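Local atomic coordinates of salicylate 5-hydroxylase, large oxygenase component (Ralstonia sp., PDB entry 7C8Z), a protein that serves as the oxygenase component of a multicomponent enzyme that hydroxylates salicylate at carbon 5 to give gentisate, using a [2Fe-2S] cluster and a mononuclear iron. Residues S338-H343 with F354-F359; L217-G221 with T369-L373; W68-E74 with G183-S188. All blocks are in the same frame, centred on the assembly; numbering follows the deposited sequence.

Contact 1: S338-H343 with F354-F359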
ATOM      1  N   SER A 338      26.418  21.093  13.109  1.00 50.00           N
ATOM      2  CA  SER A 338      25.843  20.278  12.052  1.00 51.48           C
ATOM      3  C   SER A 338      25.454  21.160  10.871  1.00 37.52           C
ATOM      4  O   SER A 338      24.721  22.149  11.025  1.00 35.48           O
ATOM      5  CB  SER A 338      24.622  19.515  12.562  1.00 42.24           C
ATOM      6  OG  SER A 338      24.265  18.478  11.663  1.00 54.45           O
ATOM      7  N   VAL A 339      25.906  20.769   9.685  1.00 35.25           N
ATOM      8  CA  VAL A 339      25.661  21.526   8.469  1.00 40.55           C
ATOM      9  C   VAL A 339      25.196  20.558   7.386  1.00 45.32           C
ATOM     10  O   VAL A 339      25.833  19.519   7.132  1.00 48.37           O
ATOM     11  CB  VAL A 339      26.890  22.348   8.025  1.00 45.95           C
ATOM     12  CG1 VAL A 339      28.110  21.479   7.827  1.00 37.71           C
ATOM     13  CG2 VAL A 339      26.573  23.146   6.769  1.00 59.68           C
ATOM     14  N   SER A 340      24.061  20.888   6.776  1.00 43.29           N
ATOM     15  CA  SER A 340      23.409  19.971   5.857  1.00 43.01           C
ATOM     16  C   SER A 340      22.599  20.766   4.848  1.00 42.09           C
ATOM     17  O   SER A 340      22.272  21.934   5.063  1.00 40.18           O
ATOM     18  CB  SER A 340      22.503  18.980   6.595  1.00 50.37           C
ATOM     19  OG  SER A 340      21.304  19.610   7.015  1.00 49.08           O
ATOM     20  N   THR A 341      22.301  20.126   3.727  1.00 35.38           N
ATOM     21  CA  THR A 341      21.242  20.608   2.854  1.00 38.79           C
ATOM     22  C   THR A 341      20.062  19.658   2.967  1.00 41.36           C
ATOM     23  O   THR A 341      20.227  18.470   3.247  1.00 42.09           O
ATOM     24  CB  THR A 341      21.691  20.748   1.390  1.00 34.39           C
ATOM     25  OG1 THR A 341      22.127  19.484   0.888  1.00 45.30           O
ATOM     26  CG2 THR A 341      22.823  21.759   1.260  1.00 40.61           C
ATOM     27  N   ARG A 342      18.864  20.212   2.825  1.00 39.01           N
ATOM     28  CA  ARG A 342      17.613  19.475   2.951  1.00 27.57           C
ATOM     29  C   ARG A 342      16.805  19.737   1.689  1.00 33.20           C
ATOM     30  O   ARG A 342      16.335  20.860   1.465  1.00 40.63           O
ATOM     31  CB  ARG A 342      16.847  19.904   4.193  1.00 30.09           C
ATOM     32  CG  ARG A 342      17.699  19.958   5.439  1.00 37.91           C
ATOM     33  CD  ARG A 342      16.959  20.665   6.545  1.00 39.58           C
ATOM     34  NE  ARG A 342      17.736  20.714   7.774  1.00 39.41           N
ATOM     35  CZ  ARG A 342      17.260  21.166   8.925  1.00 47.04           C
ATOM     36  NH1 ARG A 342      16.009  21.608   8.992  1.00 29.46           N
ATOM     37  NH2 ARG A 342      18.030  21.174  10.008  1.00 59.23           N
ATOM     38  N   HIS A 343      16.666  18.706   0.866  1.00 29.12           N
ATOM     39  CA  HIS A 343      16.103  18.805  -0.469  1.00 36.95           C
ATOM     40  C   HIS A 343      14.638  18.388  -0.431  1.00 40.80           C
ATOM     41  O   HIS A 343      14.315  17.300   0.066  1.00 31.86           O
ATOM     42  CB  HIS A 343      16.905  17.911  -1.420  1.00 37.37           C
ATOM     43  CG  HIS A 343      16.546  18.061  -2.866  1.00 35.67           C
ATOM     44  ND1 HIS A 343      17.099  17.268  -3.847  1.00 38.03           N
ATOM     45  CD2 HIS A 343      15.703  18.910  -3.498  1.00 39.62           C
ATOM     46  CE1 HIS A 343      16.607  17.617  -5.023  1.00 37.86           C
ATOM     47  NE2 HIS A 343      15.758  18.611  -4.838  1.00 32.36           N
ATOM     48  N   PHE A 354      12.014  14.216   1.469  1.00 23.39           N
ATOM     49  CA  PHE A 354      12.903  15.159   2.134  1.00 26.63           C
ATOM     50  C   PHE A 354      14.233  14.450   2.324  1.00 37.90           C
ATOM     51  O   PHE A 354      14.313  13.465   3.072  1.00 29.94           O
ATOM     52  CB  PHE A 354      12.325  15.615   3.470  1.00 26.24           C
ATOM     53  CG  PHE A 354      12.791  16.975   3.912  1.00 32.32           C
ATOM     54  CD1 PHE A 354      12.799  18.045   3.030  1.00 27.24           C
ATOM     55  CD2 PHE A 354      13.196  17.185   5.220  1.00 24.10           C
ATOM     56  CE1 PHE A 354      13.219  19.300   3.442  1.00 27.75           C
ATOM     57  CE2 PHE A 354      13.616  18.432   5.637  1.00 40.53           C
ATOM     58  CZ  PHE A 354      13.622  19.495   4.748  1.00 33.70           C
ATOM     59  N   VAL A 355      15.261  14.937   1.639  1.00 37.51           N
ATOM     60  CA  VAL A 355      16.566  14.291   1.618  1.00 26.35           C
ATOM     61  C   VAL A 355      17.573  15.189   2.317  1.00 29.68           C
ATOM     62  O   VAL A 355      17.856  16.298   1.852  1.00 35.39           O
ATOM     63  CB  VAL A 355      17.013  13.981   0.184  1.00 25.25           C
ATOM     64  CG1 VAL A 355      18.374  13.298   0.196  1.00 23.83           C
ATOM     65  CG2 VAL A 355      15.968  13.120  -0.505  1.00 28.37           C
ATOM     66  N   TRP A 356      18.115  14.709   3.430  1.00 34.20           N
ATOM     67  CA  TRP A 356      19.155  15.406   4.168  1.00 26.39           C
ATOM     68  C   TRP A 356      20.504  14.903   3.674  1.00 31.27           C
ATOM     69  O   TRP A 356      20.790  13.704   3.761  1.00 31.87           O
ATOM     70  CB  TRP A 356      19.034  15.157   5.671  1.00 33.95           C
ATOM     71  CG  TRP A 356      17.678  15.391   6.288  1.00 41.56           C
ATOM     72  CD1 TRP A 356      16.495  14.802   5.938  1.00 32.51           C
ATOM     73  CD2 TRP A 356      17.383  16.250   7.396  1.00 38.44           C
ATOM     74  NE1 TRP A 356      15.481  15.253   6.750  1.00 28.66           N
ATOM     75  CE2 TRP A 356      16.000  16.145   7.652  1.00 30.61           C
ATOM     76  CE3 TRP A 356      18.154  17.105   8.191  1.00 33.01           C
ATOM     77  CZ2 TRP A 356      15.373  16.867   8.666  1.00 26.95           C
ATOM     78  CZ3 TRP A 356      17.528  17.816   9.200  1.00 32.82           C
ATOM     79  CH2 TRP A 356      16.152  17.693   9.427  1.00 32.59           C
ATOM     80  N   THR A 357      21.317  15.810   3.144  1.00 38.31           N
ATOM     81  CA  THR A 357      22.720  15.550   2.830  1.00 30.11           C
ATOM     82  C   THR A 357      23.538  16.252   3.907  1.00 41.78           C
ATOM     83  O   THR A 357      23.648  17.485   3.912  1.00 42.18           O
ATOM     84  CB  THR A 357      23.083  16.060   1.439  1.00 27.86           C
ATOM     85  OG1 THR A 357      22.068  15.678   0.504  1.00 32.81           O
ATOM     86  CG2 THR A 357      24.422  15.490   0.996  1.00 27.23           C
ATOM     87  N   HIS A 358      24.070  15.470   4.845  1.00 26.53           N
ATOM     88  CA  HIS A 358      24.925  16.000   5.898  1.00 33.54           C
ATOM     89  C   HIS A 358      26.366  15.989   5.417  1.00 34.29           C
ATOM     90  O   HIS A 358      26.853  14.951   4.937  1.00 31.74           O
ATOM     91  CB  HIS A 358      24.798  15.168   7.174  1.00 36.63           C
ATOM     92  CG  HIS A 358      23.489  15.327   7.876  1.00 42.78           C
ATOM     93  ND1 HIS A 358      23.364  16.003   9.071  1.00 46.72           N
ATOM     94  CD2 HIS A 358      22.247  14.891   7.558  1.00 50.55           C
ATOM     95  CE1 HIS A 358      22.100  15.979   9.457  1.00 61.43           C
ATOM     96  NE2 HIS A 358      21.401  15.310   8.556  1.00 56.26           N
ATOM     97  N   PHE A 359      27.057  17.124   5.577  1.00 46.97           N
ATOM     98  CA  PHE A 359      28.424  17.214   5.078  1.00 50.52           C
ATOM     99  C   PHE A 359      29.304  17.969   6.062  1.00 50.03           C
ATOM    100  O   PHE A 359      28.823  18.687   6.940  1.00 46.08           O
ATOM    101  CB  PHE A 359      28.486  17.891   3.699  1.00 39.40           C
ATOM    102  CG  PHE A 359      27.937  19.294   3.678  1.00 47.59           C
ATOM    103  CD1 PHE A 359      26.574  19.521   3.546  1.00 50.62           C
ATOM    104  CD2 PHE A 359      28.785  20.387   3.768  1.00 44.43           C
ATOM    105  CE1 PHE A 359      26.070  20.806   3.516  1.00 41.77           C
ATOM    106  CE2 PHE A 359      28.287  21.676   3.740  1.00 38.21           C
ATOM    107  CZ  PHE A 359      26.929  21.883   3.610  1.00 47.37           C
TER
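Arg342 lies across the indole of Trp356 where the two strands of an antiparallel beta hairpin, 338-346 and 352-361, run side by side in the catalytic-domain sheet. The two residues form a non-hydrogen-bonded pair, and both side chains leave the same face of the sheet. With CG set anti to the carbonyl carbon (chi1 -48°) and the chain extended as far as NE, Arg342 is carried along the benzo half of the indole. Its CD sits over the face of the six-membered ring in a CH-pi contact, 4.1 Å from the centroid. Farther out, CZ3 of Trp356 comes under the guanidinium, and the two planes are inclined at 38°. Phe354 meets the root of the same arginine: its CZ approaches Arg342 CB, and its ring stands 82° from the guanidinium plane. Arginine suits the site because its aliphatic stem packs on two aromatics while NH2 bonds to Gln333 OE1. Its side chain lies about 5 Å from that of the iron ligand Asp389.

Farther along this face, serine is small enough for CB of Ser340 to rest centrally over the His358 imidazole, 4.0 Å from its centroid, while Ser338 OG lies at that ring's edge, in its plane. On the other face Val339 meets Phe359 at about a right angle, CG2 against CZ, and Thr341 and Thr357 lie alongside each other, pointing the same way. Between these threonines the backbone bonds are reciprocal: Thr341 N to Thr357 O is 3.0 Å, and Thr357 N to Thr341 O is 2.9 Å.

Contact 2: L217-G221 with T369-L373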
ATOM      1  N   LEU A 217      34.115  20.234   0.346  1.00 49.09           N
ATOM      2  CA  LEU A 217      33.296  19.533   1.323  1.00 44.91           C
ATOM      3  C   LEU A 217      33.540  18.031   1.245  1.00 45.42           C
ATOM      4  O   LEU A 217      33.943  17.502   0.205  1.00 47.65           O
ATOM      5  CB  LEU A 217      31.812  19.825   1.094  1.00 34.90           C
ATOM      6  CG  LEU A 217      31.485  21.237   0.604  1.00 45.51           C
ATOM      7  CD1 LEU A 217      30.019  21.355   0.226  1.00 46.45           C
ATOM      8  CD2 LEU A 217      31.849  22.269   1.659  1.00 53.61           C
ATOM      9  N   LYS A 218      33.330  17.354   2.375  1.00 45.00           N
ATOM     10  CA  LYS A 218      33.358  15.896   2.449  1.00 47.00           C
ATOM     11  C   LYS A 218      31.973  15.432   2.879  1.00 45.46           C
ATOM     12  O   LYS A 218      31.458  15.878   3.910  1.00 47.81           O
ATOM     13  CB  LYS A 218      34.438  15.393   3.414  1.00 42.63           C
ATOM     14  CG  LYS A 218      34.454  16.064   4.777  1.00 56.67           C
ATOM     15  CD  LYS A 218      35.654  15.616   5.603  1.00 61.91           C
ATOM     16  CE  LYS A 218      35.458  14.213   6.154  1.00 68.77           C
ATOM     17  NZ  LYS A 218      36.467  13.875   7.199  1.00 68.29           N
ATOM     18  N   ILE A 219      31.371  14.548   2.086  1.00 41.41           N
ATOM     19  CA  ILE A 219      30.021  14.063   2.363  1.00 44.78           C
ATOM     20  C   ILE A 219      30.039  13.125   3.562  1.00 48.46           C
ATOM     21  O   ILE A 219      30.735  12.102   3.561  1.00 43.64           O
ATOM     22  CB  ILE A 219      29.425  13.372   1.131  1.00 30.28           C
ATOM     23  CG1 ILE A 219      29.505  14.299  -0.078  1.00 28.70           C
ATOM     24  CG2 ILE A 219      27.987  12.967   1.394  1.00 28.81           C
ATOM     25  CD1 ILE A 219      28.800  15.613   0.126  1.00 39.67           C
ATOM     26  N   LEU A 220      29.239  13.448   4.579  1.00 47.23           N
ATOM     27  CA  LEU A 220      29.092  12.556   5.719  1.00 41.30           C
ATOM     28  C   LEU A 220      28.005  11.514   5.487  1.00 43.85           C
ATOM     29  O   LEU A 220      28.177  10.352   5.874  1.00 38.02           O
ATOM     30  CB  LEU A 220      28.782  13.354   6.989  1.00 48.56           C
ATOM     31  CG  LEU A 220      29.834  14.364   7.462  1.00 42.16           C
ATOM     32  CD1 LEU A 220      29.404  15.021   8.765  1.00 30.71           C
ATOM     33  CD2 LEU A 220      31.199  13.708   7.611  1.00 38.73           C
ATOM     34  N   GLY A 221      26.902  11.884   4.851  1.00 49.93           N
ATOM     35  CA  GLY A 221      25.920  10.869   4.515  1.00 30.48           C
ATOM     36  C   GLY A 221      24.548  11.432   4.208  1.00 28.80           C
ATOM     37  O   GLY A 221      24.334  12.645   4.158  1.00 37.89           O
ATOM     38  N   THR A 369      35.033  15.781  12.608  1.00 59.17           N
ATOM     39  CA  THR A 369      34.124  14.866  11.934  1.00 54.33           C
ATOM     40  C   THR A 369      33.240  14.129  12.932  1.00 57.02           C
ATOM     41  O   THR A 369      32.007  14.076  12.762  1.00 48.30           O
ATOM     42  CB  THR A 369      34.901  13.866  11.073  1.00 49.22           C
ATOM     43  OG1 THR A 369      35.610  14.561  10.037  1.00 48.64           O
ATOM     44  CG2 THR A 369      33.932  12.864  10.445  1.00 43.25           C
ATOM     45  N   GLN A 370      33.841  13.571  14.006  1.00 50.76           N
ATOM     46  CA  GLN A 370      32.978  12.806  14.904  1.00 57.24           C
ATOM     47  C   GLN A 370      31.999  13.752  15.607  1.00 54.32           C
ATOM     48  O   GLN A 370      30.862  13.376  15.917  1.00 54.05           O
ATOM     49  CB  GLN A 370      33.769  12.039  15.972  1.00 66.74           C
ATOM     50  CG  GLN A 370      34.539  10.910  15.326  1.00 83.72           C
ATOM     51  CD  GLN A 370      35.558  10.164  16.190  1.00 97.62           C
ATOM     52  OE1 GLN A 370      36.632  10.703  16.634  1.00104.44           O
ATOM     53  NE2 GLN A 370      35.414   8.808  16.020  1.00 99.96           N
ATOM     54  N   ARG A 371      32.444  14.981  15.886  1.00 57.97           N
ATOM     55  CA  ARG A 371      31.580  15.982  16.508  1.00 54.29           C
ATOM     56  C   ARG A 371      30.344  16.248  15.661  1.00 54.95           C
ATOM     57  O   ARG A 371      29.213  16.241  16.169  1.00 62.01           O
ATOM     58  CB  ARG A 371      32.360  17.281  16.726  1.00 44.25           C
ATOM     59  CG  ARG A 371      31.494  18.485  17.089  1.00 49.01           C
ATOM     60  CD  ARG A 371      32.155  19.402  18.121  1.00 55.86           C
ATOM     61  NE  ARG A 371      33.585  19.551  17.868  1.00 57.91           N
ATOM     62  CZ  ARG A 371      34.535  19.330  18.768  1.00 55.78           C
ATOM     63  NH1 ARG A 371      34.218  18.952  19.998  1.00 48.46           N
ATOM     64  NH2 ARG A 371      35.807  19.482  18.431  1.00 65.78           N
ATOM     65  N   ARG A 372      30.541  16.507  14.368  1.00 49.36           N
ATOM     66  CA  ARG A 372      29.388  16.713  13.497  1.00 44.72           C
ATOM     67  C   ARG A 372      28.497  15.478  13.488  1.00 53.77           C
ATOM     68  O   ARG A 372      27.263  15.588  13.562  1.00 64.34           O
ATOM     69  CB  ARG A 372      29.831  17.064  12.075  1.00 46.22           C
ATOM     70  CG  ARG A 372      30.855  18.185  11.973  1.00 47.77           C
ATOM     71  CD  ARG A 372      30.806  18.850  10.601  1.00 41.75           C
ATOM     72  NE  ARG A 372      31.939  19.749  10.394  1.00 46.98           N
ATOM     73  CZ  ARG A 372      31.970  21.020  10.785  1.00 55.13           C
ATOM     74  NH1 ARG A 372      30.930  21.555  11.409  1.00 49.63           N
ATOM     75  NH2 ARG A 372      33.047  21.759  10.552  1.00 52.91           N
ATOM     76  N   LEU A 373      29.105  14.290  13.427  1.00 49.61           N
ATOM     77  CA  LEU A 373      28.312  13.065  13.358  1.00 42.60           C
ATOM     78  C   LEU A 373      27.455  12.889  14.604  1.00 41.66           C
ATOM     79  O   LEU A 373      26.265  12.574  14.514  1.00 41.01           O
ATOM     80  CB  LEU A 373      29.225  11.856  13.156  1.00 44.49           C
ATOM     81  CG  LEU A 373      29.810  11.697  11.752  1.00 41.10           C
ATOM     82  CD1 LEU A 373      30.731  10.494  11.717  1.00 41.30           C
ATOM     83  CD2 LEU A 373      28.709  11.578  10.705  1.00 30.45           C
TER
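Leu220 reaches from strand 217-227, an outermost strand within this chain of the catalytic domain's antiparallel sheet, toward helix 366-375 packed beside it, and meets three of its residues. The strand and helix segments run at 39° to each other with their axes 10.5 Å apart, a gap that side chains have to span. From the start of the leucine, CB already touches a methyl of the helix, CD2 of Leu373, at 4.1 Å. CG stands anti to the carbonyl carbon (chi1 -62°), which carries it toward the helix; chi2, with CD1 anti to CA, then directs the two methyls to different residues. CD1 packs against CB of Arg372 at 3.9 Å and also touches Leu373 CD2. The other methyl, CD2, meets CG2 of Thr369 at 4.0 Å. A branched aliphatic chain is well suited here, since its methyls find apolar partners one turn apart on the helix.

Leu220 and Gly221 both face His358 of the neighbouring strand, a classic beta bulge. Arg372 turns its guanidinium to Asn337 O, Asp364 and Glu313, and Leu373 also packs on an apolar side chain of a neighbouring subunit.

Beside the leucine, the Lys218 chain kinks at chi3 (-76°) and NZ donates a hydrogen bond to Thr369 OG1, 3.0 Å away. A long, flexible chain with an ammonium tip can cross the gap here, where Lys218 and Thr369 are partly exposed. Since a carbonyl oxygen can only accept, OG1 gives its own hydrogen to Asn365 O and takes the lysine's on a lone pair, and this double role ties the hydroxyl's orientation.

Contact 3: W68-E74 with G183-S188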
ATOM      1  N   TRP A  68      15.983  28.540  -9.836  1.00 53.04           N
ATOM      2  CA  TRP A  68      17.044  27.563  -9.669  1.00 54.07           C
ATOM      3  C   TRP A  68      16.613  26.592  -8.583  1.00 51.50           C
ATOM      4  O   TRP A  68      16.204  27.012  -7.497  1.00 73.93           O
ATOM      5  CB  TRP A  68      18.364  28.226  -9.278  1.00 44.35           C
ATOM      6  CG  TRP A  68      18.940  29.136 -10.308  1.00 42.85           C
ATOM      7  CD1 TRP A  68      18.844  30.492 -10.339  1.00 54.17           C
ATOM      8  CD2 TRP A  68      19.729  28.761 -11.444  1.00 42.81           C
ATOM      9  NE1 TRP A  68      19.516  30.987 -11.430  1.00 59.19           N
ATOM     10  CE2 TRP A  68      20.069  29.944 -12.123  1.00 39.06           C
ATOM     11  CE3 TRP A  68      20.177  27.538 -11.952  1.00 50.65           C
ATOM     12  CZ2 TRP A  68      20.836  29.944 -13.284  1.00 40.77           C
ATOM     13  CZ3 TRP A  68      20.939  27.538 -13.104  1.00 42.34           C
ATOM     14  CH2 TRP A  68      21.260  28.734 -13.759  1.00 52.98           C
ATOM     15  N   CYS A  69      16.709  25.303  -8.872  1.00 39.28           N
ATOM     16  CA  CYS A  69      16.351  24.276  -7.910  1.00 35.63           C
ATOM     17  C   CYS A  69      17.585  23.445  -7.601  1.00 38.78           C
ATOM     18  O   CYS A  69      18.429  23.211  -8.474  1.00 39.39           O
ATOM     19  CB  CYS A  69      15.224  23.388  -8.436  1.00 41.74           C
ATOM     20  SG  CYS A  69      13.664  24.271  -8.676  1.00 44.50           S
ATOM     21  N   TYR A  70      17.694  23.026  -6.348  1.00 36.34           N
ATOM     22  CA  TYR A  70      18.880  22.333  -5.867  1.00 29.69           C
ATOM     23  C   TYR A  70      18.992  20.956  -6.510  1.00 45.11           C
ATOM     24  O   TYR A  70      18.000  20.230  -6.639  1.00 44.44           O
ATOM     25  CB  TYR A  70      18.811  22.208  -4.344  1.00 26.75           C
ATOM     26  CG  TYR A  70      19.922  21.420  -3.695  1.00 41.84           C
ATOM     27  CD1 TYR A  70      21.124  22.027  -3.360  1.00 43.40           C
ATOM     28  CD2 TYR A  70      19.759  20.075  -3.385  1.00 47.55           C
ATOM     29  CE1 TYR A  70      22.136  21.315  -2.754  1.00 51.19           C
ATOM     30  CE2 TYR A  70      20.770  19.354  -2.782  1.00 39.13           C
ATOM     31  CZ  TYR A  70      21.956  19.982  -2.466  1.00 42.08           C
ATOM     32  OH  TYR A  70      22.974  19.285  -1.861  1.00 44.59           O
ATOM     33  N   VAL A  71      20.201  20.609  -6.948  1.00 42.42           N
ATOM     34  CA  VAL A  71      20.463  19.270  -7.458  1.00 34.31           C
ATOM     35  C   VAL A  71      21.616  18.568  -6.750  1.00 36.13           C
ATOM     36  O   VAL A  71      21.731  17.336  -6.871  1.00 37.18           O
ATOM     37  CB  VAL A  71      20.704  19.276  -8.983  1.00 43.03           C
ATOM     38  CG1 VAL A  71      19.471  19.787  -9.719  1.00 45.45           C
ATOM     39  CG2 VAL A  71      21.925  20.094  -9.339  1.00 44.47           C
ATOM     40  N   GLY A  72      22.475  19.261  -6.008  1.00 40.14           N
ATOM     41  CA  GLY A  72      23.377  18.496  -5.159  1.00 36.30           C
ATOM     42  C   GLY A  72      24.616  19.278  -4.754  1.00 40.70           C
ATOM     43  O   GLY A  72      24.613  20.502  -4.717  1.00 49.23           O
ATOM     44  N   LEU A  73      25.653  18.518  -4.408  1.00 36.28           N
ATOM     45  CA  LEU A  73      26.951  19.056  -4.039  1.00 43.58           C
ATOM     46  C   LEU A  73      28.015  18.561  -5.008  1.00 50.63           C
ATOM     47  O   LEU A  73      27.945  17.431  -5.507  1.00 47.43           O
ATOM     48  CB  LEU A  73      27.328  18.646  -2.615  1.00 40.09           C
ATOM     49  CG  LEU A  73      26.358  19.112  -1.531  1.00 35.46           C
ATOM     50  CD1 LEU A  73      26.939  18.849  -0.149  1.00 30.11           C
ATOM     51  CD2 LEU A  73      26.052  20.585  -1.728  1.00 37.41           C
ATOM     52  N   GLU A  74      29.024  19.405  -5.250  1.00 43.16           N
ATOM     53  CA  GLU A  74      30.108  19.011  -6.145  1.00 39.40           C
ATOM     54  C   GLU A  74      30.855  17.794  -5.613  1.00 38.87           C
ATOM     55  O   GLU A  74      31.300  16.948  -6.396  1.00 49.44           O
ATOM     56  CB  GLU A  74      31.075  20.175  -6.355  1.00 39.60           C
ATOM     57  CG  GLU A  74      30.449  21.376  -7.029  1.00 57.91           C
ATOM     58  CD  GLU A  74      31.453  22.199  -7.817  1.00 76.10           C
ATOM     59  OE1 GLU A  74      32.373  21.604  -8.419  1.00 65.14           O
ATOM     60  OE2 GLU A  74      31.318  23.443  -7.835  1.00 84.18           O
ATOM     61  N   GLY A 183      30.539  24.992  -3.866  1.00 47.85           N
ATOM     62  CA  GLY A 183      30.372  23.568  -3.693  1.00 55.11           C
ATOM     63  C   GLY A 183      28.952  23.079  -3.863  1.00 50.90           C
ATOM     64  O   GLY A 183      28.739  21.864  -3.944  1.00 57.35           O
ATOM     65  N   ALA A 184      27.978  23.982  -3.905  1.00 49.81           N
ATOM     66  CA  ALA A 184      26.590  23.609  -4.116  1.00 45.83           C
ATOM     67  C   ALA A 184      26.237  23.773  -5.589  1.00 48.26           C
ATOM     68  O   ALA A 184      26.776  24.641  -6.283  1.00 50.74           O
ATOM     69  CB  ALA A 184      25.658  24.456  -3.248  1.00 45.05           C
ATOM     70  N   VAL A 185      25.311  22.941  -6.059  1.00 52.08           N
ATOM     71  CA  VAL A 185      24.949  22.874  -7.469  1.00 49.06           C
ATOM     72  C   VAL A 185      23.435  22.968  -7.573  1.00 37.10           C
ATOM     73  O   VAL A 185      22.716  22.111  -7.033  1.00 33.73           O
ATOM     74  CB  VAL A 185      25.456  21.583  -8.136  1.00 39.92           C
ATOM     75  CG1 VAL A 185      25.201  21.624  -9.629  1.00 33.50           C
ATOM     76  CG2 VAL A 185      26.938  21.380  -7.857  1.00 45.48           C
ATOM     77  N   PHE A 186      22.961  24.006  -8.259  1.00 38.17           N
ATOM     78  CA  PHE A 186      21.574  24.212  -8.635  1.00 41.71           C
ATOM     79  C   PHE A 186      21.443  24.060 -10.143  1.00 39.38           C
ATOM     80  O   PHE A 186      22.423  24.157 -10.886  1.00 42.62           O
ATOM     81  CB  PHE A 186      21.086  25.610  -8.220  1.00 36.25           C
ATOM     82  CG  PHE A 186      20.929  25.786  -6.739  1.00 41.39           C
ATOM     83  CD1 PHE A 186      22.031  25.760  -5.904  1.00 34.18           C
ATOM     84  CD2 PHE A 186      19.676  25.982  -6.183  1.00 36.94           C
ATOM     85  CE1 PHE A 186      21.887  25.915  -4.545  1.00 36.76           C
ATOM     86  CE2 PHE A 186      19.527  26.142  -4.826  1.00 33.90           C
ATOM     87  CZ  PHE A 186      20.633  26.106  -4.005  1.00 33.74           C
ATOM     88  N   ALA A 187      20.211  23.869 -10.596  1.00 41.37           N
ATOM     89  CA  ALA A 187      19.947  23.731 -12.019  1.00 45.76           C
ATOM     90  C   ALA A 187      18.580  24.323 -12.319  1.00 44.49           C
ATOM     91  O   ALA A 187      17.802  24.638 -11.413  1.00 50.22           O
ATOM     92  CB  ALA A 187      20.026  22.266 -12.467  1.00 47.90           C
ATOM     93  N   SER A 188      18.292  24.468 -13.608  1.00 35.53           N
ATOM     94  CA  SER A 188      17.019  25.041 -14.012  1.00 38.96           C
ATOM     95  C   SER A 188      16.679  24.599 -15.425  1.00 48.49           C
ATOM     96  O   SER A 188      17.540  24.612 -16.311  1.00 50.47           O
ATOM     97  CB  SER A 188      17.065  26.573 -13.933  1.00 46.35           C
ATOM     98  OG  SER A 188      15.893  27.159 -14.470  1.00 45.76           O
TER
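Gly183 starts the pairing by accepting the backbone N of Glu74 on its O, at 2.8 Å. Ala184 faces Leu73 as a non-hydrogen-bonded pair, its small CB near the leucine CD2. Val185 O receives two donors, Val71 N at 2.9 Å and Gly72 N at 3.0 Å, both in the carbonyl plane. Its methyls part company: CG1 packs on Val71 CG2, while CG2 touches the Glu74 CG at 3.6 Å. Phe186 turns its face to the edge of the Tyr70 ring in a T-shaped pair, with centroids 5.7 Å apart and planes at 84°. Swung out anti to the backbone N (chi1 176°), the tyrosine ring presents that edge, and CA of Tyr70 rests over the Phe186 ring. Ala187 exchanges a pair of backbone bonds with Cys69, and its methyl is compact enough to fit against Val71 CG1. Ser188 sets CB off-centre over the six-membered ring of Trp68, while its OG bonds to Asp190 O. At Gly72 phi is 159°, where a CB would jam against the preceding carbonyl O, so glycine fits. Val71 and Gly72 opposite the single Val185 make a classic beta bulge, here in the outermost strand, 69-73, of the antiparallel Rieske-domain sheet.

How the contacts relate
Contacts 1 and 2 reach the same sheet, contact 2 through strand 217-227, with strand 352-361 lying between 338-346 and 217-227; their centres are 11 Å apart, and His358 N reaches Gly221 O at 2.9 Å. Contact 3 belongs to the Rieske sheet, yet its centre is just 13 Å from that of contact 1. There the two sheets are joined by Tyr70 OH and Thr341 OG1, 2.9 Å apart in a probable hydrogen bond. Leu73 CD1 also packs on Ile219 CD1 at 3.7 Å, linking contacts 2 and 3. Contact 1 comes nearest the active site, with the Arg342 side chain about 7 Å from the mononuclear iron; contacts 2 and 3 lie away from the metal centres.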